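Local coordinates for thioesterase domain protein YiiD (PDB 1T82) that is of unproven function but adopts a dimeric hotdog fold and is probably a thioesterase or acyltransferase acting on acyl groups, at residues 86-90 with 149-153; 11-17 with 78-83; 18-22 with 33-37. All coordinates share one frame; numbering follows the deposited sequence.

How the contacts relate
From the N terminus, helix 12-25 enters two contacts in turn. Its first turns meet the end of helix 62-84 in contact 2 (11-17 with 78-83), which closes a loop of 60 residues. Contact 3 (18-22 with 33-37) is nested inside it. It closes a short loop of 10 residues and brings the same helix against strand 35-40, outermost within this chain. The two touch where W78 and L79 pack on L18. Contact 1 (86-90 with 149-153) opens later, closes a loop of 58 residues and pairs strand 89-99 with strand 140-152. V86 N and Q81 O, 3.0 Å apart, probably hydrogen-bond, joining the turn before strand 89-99 to helix 62-84.

Contact 1. Residues 86-90 with 149-153; sequences VDGDI and YVSVP
D89 and V152 form an antiparallel hydrogen-bonded pair. D89 N donates a hydrogen bond to V152 O at 2.8 Å, and V152 N donates one to D89 O at 3.0 Å. In the second bond the donor lies above the carbonyl plane. The two side chains lie side by side and point the same way, with D89 CB 3.5 Å from V152 CG2. V152 has chi1 at -69°, which sets CG2 between its own N and carbonyl carbon and brings it beside D89. At the end of the D89 side chain, OD1 is hydrogen-bonded to H57 of the second subunit, so the strand end also takes part in the dimer. The pairing joins strand 89-99, outermost within this chain, to strand 140-152 in the antiparallel sheet of the hotdog fold. I90 and S151 make the next, non-hydrogen-bonded pair, and their side chains lie on the other face, toward helix 62-84. I90 CG2 meets the Y149 ring obliquely, 3.9 Å from CD2, while I90 CG1 lies 4.1 Å from S151 OG. The hydroxyl of S151 stands anti to its backbone N (chi1 -179°) and packs 3.6 Å from G88 CA. S151 OG also lies against the side-chain amide of Q81 and is probably hydrogen-bonded to it. Y149 OH is bonded to the carbonyl of T70. Beyond the paired residues, P153 CA makes a CA-H...O contact of 3.5 Å with D87 O.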
ATOM      1  N   VAL B  86       8.019 -25.801  -4.416  1.00 19.77           N
ATOM      2  CA  VAL B  86       8.434 -25.619  -3.031  1.00 21.44           C
ATOM      3  C   VAL B  86       7.391 -24.799  -2.287  1.00 22.46           C
ATOM      4  O   VAL B  86       6.795 -23.881  -2.847  1.00 21.63           O
ATOM      5  CB  VAL B  86       9.802 -24.898  -2.935  1.00 22.69           C
ATOM      6  CG1 VAL B  86      10.881 -25.750  -3.574  1.00 24.40           C
ATOM      7  CG2 VAL B  86       9.731 -23.538  -3.608  1.00 22.55           C
ATOM      8  N   ASP B  87       7.162 -25.142  -1.024  1.00 23.72           N
ATOM      9  CA  ASP B  87       6.181 -24.428  -0.221  1.00 24.81           C
ATOM     10  C   ASP B  87       6.851 -23.479   0.759  1.00 24.30           C
ATOM     11  O   ASP B  87       7.825 -23.836   1.426  1.00 24.79           O
ATOM     12  CB  ASP B  87       5.287 -25.414   0.536  1.00 28.38           C
ATOM     13  CG  ASP B  87       4.417 -26.239  -0.390  1.00 30.79           C
ATOM     14  OD1 ASP B  87       4.967 -27.065  -1.151  1.00 33.42           O
ATOM     15  OD2 ASP B  87       3.181 -26.057  -0.363  1.00 33.57           O
ATOM     16  N   GLY B  88       6.325 -22.261   0.835  1.00 22.18           N
ATOM     17  CA  GLY B  88       6.879 -21.272   1.741  1.00 21.14           C
ATOM     18  C   GLY B  88       5.952 -20.082   1.885  1.00 19.41           C
ATOM     19  O   GLY B  88       5.378 -19.617   0.899  1.00 19.53           O
ATOM     20  N   ASP B  89       5.793 -19.599   3.115  1.00 18.37           N
ATOM     21  CA  ASP B  89       4.939 -18.447   3.385  1.00 18.33           C
ATOM     22  C   ASP B  89       5.708 -17.170   3.062  1.00 16.32           C
ATOM     23  O   ASP B  89       6.691 -16.839   3.730  1.00 14.70           O
ATOM     24  CB  ASP B  89       4.501 -18.434   4.854  1.00 21.35           C
ATOM     25  CG  ASP B  89       3.611 -17.249   5.185  1.00 26.71           C
ATOM     26  OD1 ASP B  89       2.708 -16.948   4.377  1.00 30.77           O
ATOM     27  OD2 ASP B  89       3.802 -16.627   6.254  1.00 30.39           O
ATOM     28  N   ILE B  90       5.244 -16.456   2.039  1.00 13.22           N
ATOM     29  CA  ILE B  90       5.875 -15.219   1.581  1.00 11.79           C
ATOM     30  C   ILE B  90       5.349 -13.999   2.330  1.00 11.02           C
ATOM     31  O   ILE B  90       4.148 -13.739   2.337  1.00 11.89           O
ATOM     32  CB  ILE B  90       5.623 -15.012   0.073  1.00 11.78           C
ATOM     33  CG1 ILE B  90       6.042 -16.269  -0.692  1.00 12.37           C
ATOM     34  CG2 ILE B  90       6.394 -13.792  -0.431  1.00 11.45           C
ATOM     35  CD1 ILE B  90       5.592 -16.298  -2.143  1.00 14.40           C
ATOM     36  N   TYR B 149      11.244  -9.403   0.322  1.00  9.19           N
ATOM     37  CA  TYR B 149      10.295 -10.434   0.722  1.00  9.49           C
ATOM     38  C   TYR B 149      11.033 -11.560   1.424  1.00 10.75           C
ATOM     39  O   TYR B 149      12.171 -11.873   1.084  1.00 11.57           O
ATOM     40  CB  TYR B 149       9.548 -11.002  -0.494  1.00  8.39           C
ATOM     41  CG  TYR B 149       8.653 -10.006  -1.195  1.00  7.43           C
ATOM     42  CD1 TYR B 149       9.182  -9.054  -2.063  1.00  7.95           C
ATOM     43  CD2 TYR B 149       7.278  -9.994  -0.962  1.00  7.52           C
ATOM     44  CE1 TYR B 149       8.367  -8.111  -2.684  1.00  8.24           C
ATOM     45  CE2 TYR B 149       6.452  -9.052  -1.577  1.00  7.00           C
ATOM     46  CZ  TYR B 149       7.004  -8.113  -2.435  1.00  7.81           C
ATOM     47  OH  TYR B 149       6.197  -7.167  -3.031  1.00  8.65           O
ATOM     48  N   VAL B 150      10.383 -12.162   2.410  1.00 11.04           N
ATOM     49  CA  VAL B 150      10.981 -13.265   3.145  1.00 12.67           C
ATOM     50  C   VAL B 150      10.041 -14.455   3.056  1.00 12.20           C
ATOM     51  O   VAL B 150       8.860 -14.346   3.377  1.00 12.80           O
ATOM     52  CB  VAL B 150      11.193 -12.898   4.626  1.00 13.98           C
ATOM     53  CG1 VAL B 150      11.770 -14.092   5.382  1.00 15.91           C
ATOM     54  CG2 VAL B 150      12.121 -11.701   4.732  1.00 15.31           C
ATOM     55  N   SER B 151      10.560 -15.588   2.594  1.00 12.26           N
ATOM     56  CA  SER B 151       9.743 -16.787   2.476  1.00 13.58           C
ATOM     57  C   SER B 151      10.186 -17.816   3.502  1.00 13.33           C
ATOM     58  O   SER B 151      11.366 -18.155   3.581  1.00 13.88           O
ATOM     59  CB  SER B 151       9.862 -17.384   1.074  1.00 13.13           C
ATOM     60  OG  SER B 151       9.040 -18.531   0.955  1.00 15.43           O
ATOM     61  N   VAL B 152       9.236 -18.302   4.293  1.00 16.07           N
ATOM     62  CA  VAL B 152       9.530 -19.299   5.314  1.00 19.42           C
ATOM     63  C   VAL B 152       8.901 -20.643   4.959  1.00 20.09           C
ATOM     64  O   VAL B 152       7.690 -20.741   4.753  1.00 19.63           O
ATOM     65  CB  VAL B 152       9.014 -18.853   6.708  1.00 20.65           C
ATOM     66  CG1 VAL B 152       9.826 -17.671   7.207  1.00 24.02           C
ATOM     67  CG2 VAL B 152       7.542 -18.485   6.626  1.00 23.51           C
ATOM     68  N   PRO B 153       9.724 -21.699   4.869  1.00 21.85           N
ATOM     69  CA  PRO B 153       9.253 -23.048   4.539  1.00 23.81           C
ATOM     70  C   PRO B 153       8.415 -23.652   5.662  1.00 24.61           C
ATOM     71  O   PRO B 153       7.427 -24.351   5.353  1.00 26.88           O
ATOM     72  CB  PRO B 153      10.551 -23.812   4.291  1.00 23.50           C
ATOM     73  CG  PRO B 153      11.507 -23.150   5.225  1.00 22.84           C
ATOM     74  CD  PRO B 153      11.187 -21.684   5.044  1.00 22.88           C
TER

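Contact 2. Residues 11-17 with 78-83; sequences MDELLNR and WLQQQL
Two helices pack here at the surface of the hotdog domain: the N-terminal helix 12-25 and the end of the long helix 62-84. Their short segments run at 132° to each other, with axes 11.0 Å apart. L14 is a knob in the hole formed by W78, L79, Q82 and L83. Its CD2 lies 3.7 Å from Q82 CB, and its CD1 is 3.8 Å from L83 CD2. L14 CB rests on L79 CD2. R17 meets the edge of the W78 indole, with CG 3.3 Å from CH2, and the guanidinium plane stands 75° from the ring. Bends at chi2 and chi3 of R17 turn the group toward Q82. There NH2 gives a weak hydrogen bond of 3.0 Å to Q82 OE1, which sits at the guanidinium edge. Q82 CG lies over one face of W78, 3.6 Å above its plane and offset toward the rim. An alanine in place of W78 would leave R17 CG without its aromatic neighbour and would probably free the arginine chain to turn away from Q82. The seating of L14 is a single knob-into-hole contact between the N-terminal helix and the long helix of the hotdog fold.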
HETATM    1  N   MSE B  11       1.584 -20.136 -19.677  1.00 22.98           N
HETATM    2  CA  MSE B  11       1.561 -20.109 -18.215  1.00 21.80           C
HETATM    3  C   MSE B  11       0.145 -19.822 -17.714  1.00 20.57           C
HETATM    4  O   MSE B  11      -0.034 -19.428 -16.564  1.00 18.46           O
HETATM    5  CB  MSE B  11       2.521 -19.026 -17.684  1.00 25.81           C
HETATM    6  CG  MSE B  11       4.029 -19.300 -17.867  1.00 28.03           C
HETATM    7 SE   MSE B  11       4.874 -20.316 -16.432  1.00 51.21          SE
HETATM    8  CE  MSE B  11       5.666 -21.752 -17.463  1.00 28.49           C
ATOM      9  N   ASP B  12      -0.853 -20.026 -18.574  1.00 20.03           N
ATOM     10  CA  ASP B  12      -2.245 -19.768 -18.203  1.00 18.80           C
ATOM     11  C   ASP B  12      -2.656 -20.428 -16.893  1.00 17.94           C
ATOM     12  O   ASP B  12      -3.316 -19.808 -16.058  1.00 16.05           O
ATOM     13  CB  ASP B  12      -3.202 -20.218 -19.313  1.00 23.00           C
ATOM     14  CG  ASP B  12      -3.151 -19.316 -20.532  1.00 26.94           C
ATOM     15  OD1 ASP B  12      -3.189 -18.076 -20.362  1.00 27.65           O
ATOM     16  OD2 ASP B  12      -3.091 -19.845 -21.662  1.00 29.04           O
ATOM     17  N   GLU B  13      -2.276 -21.689 -16.716  1.00 17.07           N
ATOM     18  CA  GLU B  13      -2.619 -22.416 -15.503  1.00 18.46           C
ATOM     19  C   GLU B  13      -2.133 -21.708 -14.240  1.00 16.00           C
ATOM     20  O   GLU B  13      -2.909 -21.488 -13.311  1.00 15.81           O
ATOM     21  CB  GLU B  13      -2.050 -23.838 -15.566  1.00 19.96           C
ATOM     22  CG  GLU B  13      -2.689 -24.708 -16.646  1.00 25.30           C
ATOM     23  CD  GLU B  13      -2.256 -24.338 -18.057  1.00 27.31           C
ATOM     24  OE1 GLU B  13      -2.937 -24.766 -19.015  1.00 30.82           O
ATOM     25  OE2 GLU B  13      -1.234 -23.634 -18.214  1.00 27.33           O
ATOM     26  N   LEU B  14      -0.854 -21.347 -14.206  1.00 15.99           N
ATOM     27  CA  LEU B  14      -0.289 -20.667 -13.044  1.00 15.55           C
ATOM     28  C   LEU B  14      -0.853 -19.268 -12.830  1.00 13.71           C
ATOM     29  O   LEU B  14      -1.144 -18.883 -11.700  1.00 12.52           O
ATOM     30  CB  LEU B  14       1.238 -20.583 -13.154  1.00 17.31           C
ATOM     31  CG  LEU B  14       2.025 -21.837 -12.768  1.00 19.87           C
ATOM     32  CD1 LEU B  14       3.504 -21.606 -13.023  1.00 20.88           C
ATOM     33  CD2 LEU B  14       1.779 -22.166 -11.301  1.00 21.42           C
ATOM     34  N   LEU B  15      -1.009 -18.506 -13.908  1.00 11.76           N
ATOM     35  CA  LEU B  15      -1.536 -17.150 -13.790  1.00 13.35           C
ATOM     36  C   LEU B  15      -2.966 -17.147 -13.270  1.00 13.30           C
ATOM     37  O   LEU B  15      -3.341 -16.284 -12.477  1.00 13.29           O
ATOM     38  CB  LEU B  15      -1.459 -16.428 -15.137  1.00 13.09           C
ATOM     39  CG  LEU B  15      -0.032 -16.183 -15.642  1.00 15.38           C
ATOM     40  CD1 LEU B  15      -0.071 -15.632 -17.049  1.00 18.52           C
ATOM     41  CD2 LEU B  15       0.692 -15.230 -14.699  1.00 17.21           C
ATOM     42  N   ASN B  16      -3.772 -18.102 -13.721  1.00 13.57           N
ATOM     43  CA  ASN B  16      -5.148 -18.187 -13.249  1.00 13.07           C
ATOM     44  C   ASN B  16      -5.146 -18.574 -11.777  1.00 13.15           C
ATOM     45  O   ASN B  16      -5.945 -18.072 -10.989  1.00 10.62           O
ATOM     46  CB  ASN B  16      -5.936 -19.215 -14.066  1.00 13.85           C
ATOM     47  CG  ASN B  16      -6.424 -18.652 -15.384  1.00 14.82           C
ATOM     48  OD1 ASN B  16      -6.124 -19.180 -16.455  1.00 19.28           O
ATOM     49  ND2 ASN B  16      -7.185 -17.567 -15.308  1.00 15.86           N
ATOM     50  N   ARG B  17      -4.230 -19.471 -11.418  1.00 12.91           N
ATOM     51  CA  ARG B  17      -4.088 -19.938 -10.045  1.00 14.24           C
ATOM     52  C   ARG B  17      -3.692 -18.768  -9.155  1.00 12.41           C
ATOM     53  O   ARG B  17      -4.188 -18.622  -8.041  1.00 12.45           O
ATOM     54  CB  ARG B  17      -3.005 -21.020  -9.969  1.00 16.49           C
ATOM     55  CG  ARG B  17      -2.815 -21.620  -8.587  1.00 22.26           C
ATOM     56  CD  ARG B  17      -3.541 -22.948  -8.456  1.00 25.72           C
ATOM     57  NE  ARG B  17      -2.993 -23.954  -9.362  1.00 27.39           N
ATOM     58  CZ  ARG B  17      -1.753 -24.427  -9.293  1.00 28.94           C
ATOM     59  NH1 ARG B  17      -1.340 -25.344 -10.160  1.00 30.54           N
ATOM     60  NH2 ARG B  17      -0.925 -23.988  -8.353  1.00 29.23           N
ATOM     61  N   TRP B  78       5.793 -16.123  -5.473  1.00  7.07           N
ATOM     62  CA  TRP B  78       4.863 -17.248  -5.472  1.00  7.13           C
ATOM     63  C   TRP B  78       5.052 -18.094  -6.732  1.00  6.21           C
ATOM     64  O   TRP B  78       5.149 -19.320  -6.657  1.00  7.16           O
ATOM     65  CB  TRP B  78       3.427 -16.723  -5.408  1.00  8.42           C
ATOM     66  CG  TRP B  78       2.379 -17.782  -5.302  1.00  9.91           C
ATOM     67  CD1 TRP B  78       1.911 -18.361  -4.161  1.00 10.77           C
ATOM     68  CD2 TRP B  78       1.648 -18.371  -6.383  1.00  9.41           C
ATOM     69  NE1 TRP B  78       0.923 -19.274  -4.463  1.00 11.09           N
ATOM     70  CE2 TRP B  78       0.744 -19.298  -5.820  1.00 10.34           C
ATOM     71  CE3 TRP B  78       1.669 -18.203  -7.772  1.00 10.27           C
ATOM     72  CZ2 TRP B  78      -0.135 -20.055  -6.602  1.00 10.25           C
ATOM     73  CZ3 TRP B  78       0.796 -18.955  -8.550  1.00 11.86           C
ATOM     74  CH2 TRP B  78      -0.093 -19.869  -7.960  1.00 11.43           C
ATOM     75  N   LEU B  79       5.109 -17.436  -7.885  1.00  6.20           N
ATOM     76  CA  LEU B  79       5.286 -18.127  -9.160  1.00  7.47           C
ATOM     77  C   LEU B  79       6.573 -18.929  -9.200  1.00  7.32           C
ATOM     78  O   LEU B  79       6.579 -20.082  -9.633  1.00  7.29           O
ATOM     79  CB  LEU B  79       5.286 -17.123 -10.315  1.00  6.49           C
ATOM     80  CG  LEU B  79       3.924 -16.557 -10.732  1.00  7.86           C
ATOM     81  CD1 LEU B  79       4.120 -15.356 -11.638  1.00  9.45           C
ATOM     82  CD2 LEU B  79       3.120 -17.639 -11.442  1.00 11.71           C
ATOM     83  N   GLN B  80       7.667 -18.320  -8.753  1.00  6.85           N
ATOM     84  CA  GLN B  80       8.949 -19.009  -8.758  1.00  8.32           C
ATOM     85  C   GLN B  80       8.905 -20.228  -7.841  1.00  9.12           C
ATOM     86  O   GLN B  80       9.509 -21.256  -8.143  1.00  9.80           O
ATOM     87  CB  GLN B  80      10.067 -18.053  -8.334  1.00  8.87           C
ATOM     88  CG  GLN B  80      10.326 -16.912  -9.324  1.00  9.60           C
ATOM     89  CD  GLN B  80      10.700 -17.397 -10.716  1.00  9.10           C
ATOM     90  OE1 GLN B  80      11.303 -18.460 -10.876  1.00  9.48           O
ATOM     91  NE2 GLN B  80      10.360 -16.609 -11.731  1.00 10.08           N
ATOM     92  N   GLN B  81       8.185 -20.119  -6.725  1.00 10.25           N
ATOM     93  CA  GLN B  81       8.070 -21.243  -5.803  1.00  9.95           C
ATOM     94  C   GLN B  81       7.260 -22.357  -6.452  1.00  9.98           C
ATOM     95  O   GLN B  81       7.582 -23.533  -6.304  1.00 10.41           O
ATOM     96  CB  GLN B  81       7.411 -20.805  -4.491  1.00  9.49           C
ATOM     97  CG  GLN B  81       8.263 -19.833  -3.700  1.00 11.00           C
ATOM     98  CD  GLN B  81       7.709 -19.536  -2.324  1.00 11.15           C
ATOM     99  OE1 GLN B  81       6.617 -19.979  -1.965  1.00 15.86           O
ATOM    100  NE2 GLN B  81       8.461 -18.774  -1.546  1.00 11.94           N
ATOM    101  N   GLN B  82       6.211 -21.987  -7.178  1.00  9.62           N
ATOM    102  CA  GLN B  82       5.390 -22.985  -7.850  1.00 10.43           C
ATOM    103  C   GLN B  82       6.221 -23.741  -8.881  1.00 10.66           C
ATOM    104  O   GLN B  82       6.104 -24.959  -9.010  1.00 11.18           O
ATOM    105  CB  GLN B  82       4.198 -22.322  -8.542  1.00 11.20           C
ATOM    106  CG  GLN B  82       3.191 -21.700  -7.590  1.00 16.60           C
ATOM    107  CD  GLN B  82       2.476 -22.736  -6.743  1.00 20.81           C
ATOM    108  OE1 GLN B  82       1.855 -23.662  -7.269  1.00 25.08           O
ATOM    109  NE2 GLN B  82       2.548 -22.579  -5.428  1.00 23.34           N
ATOM    110  N   LEU B  83       7.067 -23.019  -9.612  1.00 10.83           N
ATOM    111  CA  LEU B  83       7.905 -23.641 -10.635  1.00 12.05           C
ATOM    112  C   LEU B  83       8.865 -24.684 -10.067  1.00 14.00           C
ATOM    113  O   LEU B  83       9.176 -25.675 -10.732  1.00 14.56           O
ATOM    114  CB  LEU B  83       8.686 -22.567 -11.405  1.00 12.26           C
ATOM    115  CG  LEU B  83       7.836 -21.664 -12.311  1.00 13.11           C
ATOM    116  CD1 LEU B  83       8.706 -20.568 -12.921  1.00 13.93           C
ATOM    117  CD2 LEU B  83       7.188 -22.505 -13.400  1.00 15.05           C
TER

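Contact 3. Residues 18-22 with 33-37; sequences LRQTW and QIAPL
P36 is the centre of the apolar contacts, and W22, L18 and R19 all reach it. The W22 and P36 side chains run alongside one another with their ends pointing opposite ways, and P36 CG comes 3.7 Å from W22 CZ3. I34 CG2 reaches the same ring atom at 3.9 Å, and both approach the indole obliquely. W22 holds CG anti to its carbonyl carbon (chi1 -74°), which carries the benzene end of the indole out to the strand. From the preceding turn, L18 CD2 lies 4.0 Å from P36 CG. L18 CD1 sits 3.5 Å above one face of the W22 ring, offset toward its rim. L18 and W22, two of the three residues on the proline, thus also pack on each other. This joins helix 12-25 to strand 35-40, an outermost strand of the hotdog sheet within this chain. The segments run at 163°, with axes 8.2 Å apart. Q33, just after the short helix 27-31, has positive phi and completes a Schellman motif. The remaining contacts are made by the aliphatic part of R19. R19 CB packs 3.7 Å from P36 CD, and R19 CG lies 4.0 Å from A35 CB. The R19 chain crosses the proline at about a right angle. Among polar groups, the I34 carbonyl oxygen accepts a hydrogen bond from H23 NE2, and the backbone of A35 pairs with S47.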
ATOM      1  N   LEU B  18      -2.781 -17.940  -9.654  1.00 11.48           N
ATOM      2  CA  LEU B  18      -2.319 -16.782  -8.901  1.00 10.62           C
ATOM      3  C   LEU B  18      -3.477 -15.815  -8.667  1.00 10.40           C
ATOM      4  O   LEU B  18      -3.702 -15.358  -7.547  1.00  9.80           O
ATOM      5  CB  LEU B  18      -1.186 -16.079  -9.660  1.00 10.48           C
ATOM      6  CG  LEU B  18      -0.644 -14.784  -9.047  1.00 10.75           C
ATOM      7  CD1 LEU B  18      -0.160 -15.047  -7.634  1.00 11.23           C
ATOM      8  CD2 LEU B  18       0.489 -14.236  -9.907  1.00 12.18           C
ATOM      9  N   ARG B  19      -4.220 -15.522  -9.729  1.00 11.14           N
ATOM     10  CA  ARG B  19      -5.356 -14.606  -9.648  1.00 12.39           C
ATOM     11  C   ARG B  19      -6.405 -15.122  -8.651  1.00 11.38           C
ATOM     12  O   ARG B  19      -6.919 -14.368  -7.828  1.00 10.20           O
ATOM     13  CB  ARG B  19      -5.967 -14.442 -11.046  1.00 13.47           C
ATOM     14  CG  ARG B  19      -6.889 -13.248 -11.226  1.00 20.12           C
ATOM     15  CD  ARG B  19      -8.315 -13.574 -10.853  1.00 23.82           C
ATOM     16  NE  ARG B  19      -8.783 -14.818 -11.461  1.00 27.20           N
ATOM     17  CZ  ARG B  19      -8.778 -15.079 -12.765  1.00 25.64           C
ATOM     18  NH1 ARG B  19      -9.229 -16.247 -13.206  1.00 27.30           N
ATOM     19  NH2 ARG B  19      -8.323 -14.182 -13.629  1.00 28.62           N
ATOM     20  N   GLN B  20      -6.704 -16.416  -8.729  1.00 11.23           N
ATOM     21  CA  GLN B  20      -7.680 -17.046  -7.847  1.00 12.32           C
ATOM     22  C   GLN B  20      -7.209 -17.013  -6.396  1.00 11.53           C
ATOM     23  O   GLN B  20      -8.010 -16.823  -5.475  1.00 12.33           O
ATOM     24  CB  GLN B  20      -7.914 -18.493  -8.287  1.00 16.03           C
ATOM     25  CG  GLN B  20      -8.887 -19.273  -7.422  1.00 22.02           C
ATOM     26  CD  GLN B  20     -10.204 -18.552  -7.233  1.00 25.89           C
ATOM     27  OE1 GLN B  20     -10.841 -18.131  -8.199  1.00 29.30           O
ATOM     28  NE2 GLN B  20     -10.625 -18.411  -5.981  1.00 28.96           N
ATOM     29  N   THR B  21      -5.909 -17.197  -6.199  1.00 11.48           N
ATOM     30  CA  THR B  21      -5.330 -17.175  -4.860  1.00 11.63           C
ATOM     31  C   THR B  21      -5.525 -15.788  -4.260  1.00 10.70           C
ATOM     32  O   THR B  21      -5.889 -15.657  -3.093  1.00 10.63           O
ATOM     33  CB  THR B  21      -3.824 -17.500  -4.899  1.00 12.07           C
ATOM     34  OG1 THR B  21      -3.635 -18.826  -5.414  1.00 13.48           O
ATOM     35  CG2 THR B  21      -3.218 -17.407  -3.504  1.00 13.80           C
ATOM     36  N   TRP B  22      -5.286 -14.754  -5.060  1.00 10.48           N
ATOM     37  CA  TRP B  22      -5.449 -13.390  -4.575  1.00 10.03           C
ATOM     38  C   TRP B  22      -6.884 -13.071  -4.179  1.00 10.48           C
ATOM     39  O   TRP B  22      -7.155 -12.694  -3.041  1.00 10.52           O
ATOM     40  CB  TRP B  22      -5.016 -12.364  -5.629  1.00  8.47           C
ATOM     41  CG  TRP B  22      -3.548 -12.235  -5.838  1.00  7.15           C
ATOM     42  CD1 TRP B  22      -2.557 -12.558  -4.959  1.00  7.86           C
ATOM     43  CD2 TRP B  22      -2.904 -11.661  -6.979  1.00  8.69           C
ATOM     44  NE1 TRP B  22      -1.329 -12.216  -5.482  1.00  8.14           N
ATOM     45  CE2 TRP B  22      -1.514 -11.663  -6.722  1.00  9.55           C
ATOM     46  CE3 TRP B  22      -3.368 -11.141  -8.194  1.00 11.04           C
ATOM     47  CZ2 TRP B  22      -0.582 -11.165  -7.636  1.00 10.57           C
ATOM     48  CZ3 TRP B  22      -2.440 -10.644  -9.105  1.00 11.08           C
ATOM     49  CH2 TRP B  22      -1.062 -10.661  -8.818  1.00 10.95           C
ATOM     50  N   GLN B  33      -9.809  -5.330  -8.181  1.00  6.96           N
ATOM     51  CA  GLN B  33      -9.817  -6.017  -9.472  1.00  8.13           C
ATOM     52  C   GLN B  33      -8.420  -6.209 -10.056  1.00  8.74           C
ATOM     53  O   GLN B  33      -8.207  -6.070 -11.264  1.00  9.05           O
ATOM     54  CB  GLN B  33     -10.710  -5.259 -10.464  1.00 10.09           C
ATOM     55  CG  GLN B  33     -12.178  -5.228 -10.051  1.00 13.14           C
ATOM     56  CD  GLN B  33     -12.876  -6.574 -10.202  1.00 17.13           C
ATOM     57  OE1 GLN B  33     -12.235  -7.612 -10.376  1.00 18.73           O
ATOM     58  NE2 GLN B  33     -14.206  -6.558 -10.127  1.00 18.79           N
ATOM     59  N   ILE B  34      -7.467  -6.532  -9.187  1.00  8.04           N
ATOM     60  CA  ILE B  34      -6.091  -6.757  -9.615  1.00  8.67           C
ATOM     61  C   ILE B  34      -5.989  -8.127 -10.273  1.00 10.20           C
ATOM     62  O   ILE B  34      -6.502  -9.117  -9.750  1.00 10.75           O
ATOM     63  CB  ILE B  34      -5.128  -6.689  -8.413  1.00  9.27           C
ATOM     64  CG1 ILE B  34      -5.261  -5.319  -7.740  1.00 12.57           C
ATOM     65  CG2 ILE B  34      -3.694  -6.942  -8.866  1.00  8.93           C
ATOM     66  CD1 ILE B  34      -4.475  -5.171  -6.454  1.00 16.51           C
ATOM     67  N   ALA B  35      -5.336  -8.183 -11.427  1.00  8.80           N
ATOM     68  CA  ALA B  35      -5.193  -9.446 -12.125  1.00 10.16           C
ATOM     69  C   ALA B  35      -3.926  -9.492 -12.958  1.00  8.56           C
ATOM     70  O   ALA B  35      -3.472  -8.477 -13.478  1.00  8.29           O
ATOM     71  CB  ALA B  35      -6.405  -9.694 -13.015  1.00 11.72           C
ATOM     72  N   PRO B  36      -3.332 -10.686 -13.091  1.00 10.63           N
ATOM     73  CA  PRO B  36      -2.106 -10.859 -13.875  1.00 11.08           C
ATOM     74  C   PRO B  36      -2.389 -10.669 -15.361  1.00 12.35           C
ATOM     75  O   PRO B  36      -3.488 -10.964 -15.837  1.00 14.47           O
ATOM     76  CB  PRO B  36      -1.692 -12.299 -13.564  1.00 11.60           C
ATOM     77  CG  PRO B  36      -2.286 -12.551 -12.216  1.00 13.94           C
ATOM     78  CD  PRO B  36      -3.643 -11.910 -12.336  1.00 10.80           C
ATOM     79  N   LEU B  37      -1.397 -10.166 -16.086  1.00 11.49           N
ATOM     80  CA  LEU B  37      -1.523  -9.958 -17.525  1.00 12.91           C
ATOM     81  C   LEU B  37      -0.721 -11.005 -18.288  1.00 13.11           C
ATOM     82  O   LEU B  37      -1.202 -11.579 -19.264  1.00 13.98           O
ATOM     83  CB  LEU B  37      -1.019  -8.566 -17.919  1.00 14.55           C
ATOM     84  CG  LEU B  37      -1.887  -7.352 -17.578  1.00 15.81           C
ATOM     85  CD1 LEU B  37      -1.142  -6.067 -17.924  1.00 17.88           C
ATOM     86  CD2 LEU B  37      -3.192  -7.433 -18.350  1.00 17.50           C
TER